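Local coordinates for protein amino Transferase (Eubacterium rectale, PDB 3ELE) that probably transfers amino groups between amino acids and keto acids with the help of bound pyridoxal-5'-phosphate, as a class I and II aminotransferase, at residues 262-266 with 267-271. Numbering follows the deposited sequence.
Sequences VPDEV and YDKAE
The ring of Tyr267 is set obliquely against the backbone carbon of Val266, its CD1 lying 4.5 Å from Val266 CB, while CB of Asp268 sits over one ring face, offset toward the rim. Glu271 OE2 lies at the ring's edge, in its plane, and accepts from Tyr267 OH over 2.9 Å; the hydroxyl comes from the anti side, tilted out of the carboxylate plane. Val4 of the second subunit packs on the same tyrosine. Asp268 is the N-cap residue of helix 269-282: its OD1 accepts from Glu271 N over 3.2 Å, with an N-H...O angle of 159°, the donor standing above the carboxylate plane. With CG anti to the backbone N (chi1 -171°) and a bend at chi2, the chain of Lys269 runs back from the first turn over the type I turn of Pro263 to Val266. There CG lies 3.5 Å from Pro263 O and 4.1 Å from Val262 CG1, and CG and CD pass Asp264 OD1. Val266 packs on the helix start, its CG2 tight against Lys269 CA at 3.5 Å. Lys269 N donates over 3.0 Å to a water that lies close to Asp264 O and probably bridges the two. The amino group leads on to the carbonyl of Asp100 and makes a cation-pi contact with Tyr273, whereas Asp264 OD1 is held by Asn101. An alanine in place of Lys269 would probably leave the Asp100 carbonyl without this donor and open a gap over the turn beside Val262 and Asp264. This capped helix start follows strand 258-261 of the large mixed sheet. Lys269 NZ and Asp264 OD1, 5.0 Å apart, form no direct salt bridge, though a weaker attraction is likely; the lysine's aliphatic part rests on the turn's oxygens and the valine methyls, while Asp100 satisfies its amino group.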
ATOM      1  N   VAL A 262       4.412  16.090   7.813  1.00 30.99           N
ATOM      2  CA  VAL A 262       4.829  17.262   6.992  1.00 29.94           C
ATOM      3  C   VAL A 262       4.669  18.565   7.836  1.00 30.50           C
ATOM      4  O   VAL A 262       3.573  19.134   7.874  1.00 29.86           O
ATOM      5  CB  VAL A 262       4.016  17.361   5.672  1.00 30.16           C
ATOM      6  CG1 VAL A 262       4.523  18.518   4.799  1.00 23.06           C
ATOM      7  CG2 VAL A 262       4.103  16.063   4.870  1.00 29.39           C
ATOM      8  N   PRO A 263       5.754  19.055   8.492  1.00 30.55           N
ATOM      9  CA  PRO A 263       5.661  20.299   9.301  1.00 30.94           C
ATOM     10  C   PRO A 263       5.251  21.543   8.515  1.00 31.79           C
ATOM     11  O   PRO A 263       5.455  21.598   7.308  1.00 31.54           O
ATOM     12  CB  PRO A 263       7.097  20.480   9.845  1.00 29.96           C
ATOM     13  CG  PRO A 263       7.724  19.147   9.720  1.00 30.77           C
ATOM     14  CD  PRO A 263       7.121  18.510   8.530  1.00 31.61           C
ATOM     15  N   ASP A 264       4.687  22.524   9.210  1.00 33.92           N
ATOM     16  CA  ASP A 264       4.338  23.804   8.603  1.00 33.78           C
ATOM     17  C   ASP A 264       5.588  24.587   8.182  1.00 33.06           C
ATOM     18  O   ASP A 264       5.522  25.333   7.213  1.00 32.13           O
ATOM     19  CB  ASP A 264       3.455  24.677   9.534  1.00 35.25           C
ATOM     20  CG  ASP A 264       1.999  24.213   9.607  1.00 40.53           C
ATOM     21  OD1 ASP A 264       1.610  23.191   8.996  1.00 42.45           O
ATOM     22  OD2 ASP A 264       1.220  24.907  10.298  1.00 51.08           O
ATOM     23  N   GLU A 265       6.723  24.355   8.857  1.00 32.16           N
ATOM     24  CA  GLU A 265       7.973  25.088   8.604  1.00 30.84           C
ATOM     25  C   GLU A 265       8.756  24.637   7.385  1.00 30.37           C
ATOM     26  O   GLU A 265       9.796  25.206   7.107  1.00 30.78           O
ATOM     27  CB  GLU A 265       8.885  25.128   9.851  1.00 30.77           C
ATOM     28  CG  GLU A 265       8.292  25.906  11.044  1.00 31.48           C
ATOM     29  CD  GLU A 265       7.111  25.215  11.706  1.00 30.19           C
ATOM     30  OE1 GLU A 265       7.053  23.970  11.692  1.00 34.26           O
ATOM     31  OE2 GLU A 265       6.236  25.908  12.241  1.00 32.43           O
ATOM     32  N   VAL A 266       8.290  23.619   6.659  1.00 30.96           N
ATOM     33  CA  VAL A 266       8.887  23.261   5.366  1.00 31.77           C
ATOM     34  C   VAL A 266       8.661  24.457   4.429  1.00 32.67           C
ATOM     35  O   VAL A 266       7.734  25.251   4.671  1.00 32.04           O
ATOM     36  CB  VAL A 266       8.322  21.952   4.745  1.00 32.26           C
ATOM     37  CG1 VAL A 266       8.717  20.752   5.589  1.00 26.35           C
ATOM     38  CG2 VAL A 266       6.797  22.005   4.548  1.00 31.20           C
ATOM     39  N   TYR A 267       9.509  24.580   3.400  1.00 33.12           N
ATOM     40  CA  TYR A 267       9.502  25.698   2.419  1.00 32.99           C
ATOM     41  C   TYR A 267       8.086  26.122   1.958  1.00 33.21           C
ATOM     42  O   TYR A 267       7.807  27.311   1.831  1.00 32.97           O
ATOM     43  CB  TYR A 267      10.412  25.361   1.186  1.00 32.99           C
ATOM     44  CG  TYR A 267       9.744  24.401   0.223  1.00 33.44           C
ATOM     45  CD1 TYR A 267       9.513  23.047   0.581  1.00 34.04           C
ATOM     46  CD2 TYR A 267       9.223  24.852  -0.988  1.00 32.55           C
ATOM     47  CE1 TYR A 267       8.824  22.178  -0.276  1.00 32.54           C
ATOM     48  CE2 TYR A 267       8.541  23.984  -1.845  1.00 31.91           C
ATOM     49  CZ  TYR A 267       8.351  22.642  -1.478  1.00 33.24           C
ATOM     50  OH  TYR A 267       7.688  21.774  -2.316  1.00 34.64           O
ATOM     51  N   ASP A 268       7.211  25.133   1.734  1.00 33.31           N
ATOM     52  CA  ASP A 268       5.820  25.340   1.295  1.00 33.87           C
ATOM     53  C   ASP A 268       5.021  24.071   1.682  1.00 33.99           C
ATOM     54  O   ASP A 268       4.976  23.109   0.923  1.00 33.80           O
ATOM     55  CB  ASP A 268       5.786  25.632  -0.230  1.00 34.53           C
ATOM     56  CG  ASP A 268       4.424  26.125  -0.730  1.00 34.46           C
ATOM     57  OD1 ASP A 268       3.360  25.783  -0.168  1.00 32.53           O
ATOM     58  OD2 ASP A 268       4.426  26.880  -1.723  1.00 39.65           O
ATOM     59  N   LYS A 269       4.435  24.075   2.884  1.00 33.08           N
ATOM     60  CA  LYS A 269       3.661  22.935   3.401  1.00 32.15           C
ATOM     61  C   LYS A 269       2.521  22.529   2.503  1.00 32.21           C
ATOM     62  O   LYS A 269       2.378  21.351   2.214  1.00 33.51           O
ATOM     63  CB  LYS A 269       3.154  23.198   4.829  1.00 32.22           C
ATOM     64  CG  LYS A 269       2.524  21.983   5.521  1.00 34.01           C
ATOM     65  CD  LYS A 269       1.015  21.906   5.378  1.00 34.01           C
ATOM     66  CE  LYS A 269       0.489  20.622   5.925  1.00 35.20           C
ATOM     67  NZ  LYS A 269      -0.977  20.538   5.692  1.00 33.98           N
ATOM     68  N   ALA A 270       1.723  23.497   2.043  1.00 32.78           N
ATOM     69  CA  ALA A 270       0.591  23.197   1.165  1.00 31.95           C
ATOM     70  C   ALA A 270       1.057  22.427  -0.083  1.00 31.47           C
ATOM     71  O   ALA A 270       0.478  21.387  -0.431  1.00 30.65           O
ATOM     72  CB  ALA A 270      -0.160  24.470   0.794  1.00 31.68           C
ATOM     73  N   GLU A 271       2.143  22.899  -0.695  1.00 31.06           N
ATOM     74  CA  GLU A 271       2.682  22.282  -1.915  1.00 31.96           C
ATOM     75  C   GLU A 271       3.275  20.887  -1.705  1.00 31.92           C
ATOM     76  O   GLU A 271       3.055  19.992  -2.537  1.00 32.44           O
ATOM     77  CB  GLU A 271       3.755  23.167  -2.539  1.00 31.22           C
ATOM     78  CG  GLU A 271       4.394  22.600  -3.800  1.00 32.76           C
ATOM     79  CD  GLU A 271       5.342  23.579  -4.416  1.00 35.12           C
ATOM     80  OE1 GLU A 271       4.854  24.630  -4.834  1.00 35.44           O
ATOM     81  OE2 GLU A 271       6.554  23.290  -4.474  1.00 39.70           O
TER
HETATM   82  O   HOH W   1       4.768  26.241   4.992  1.00 29.17           O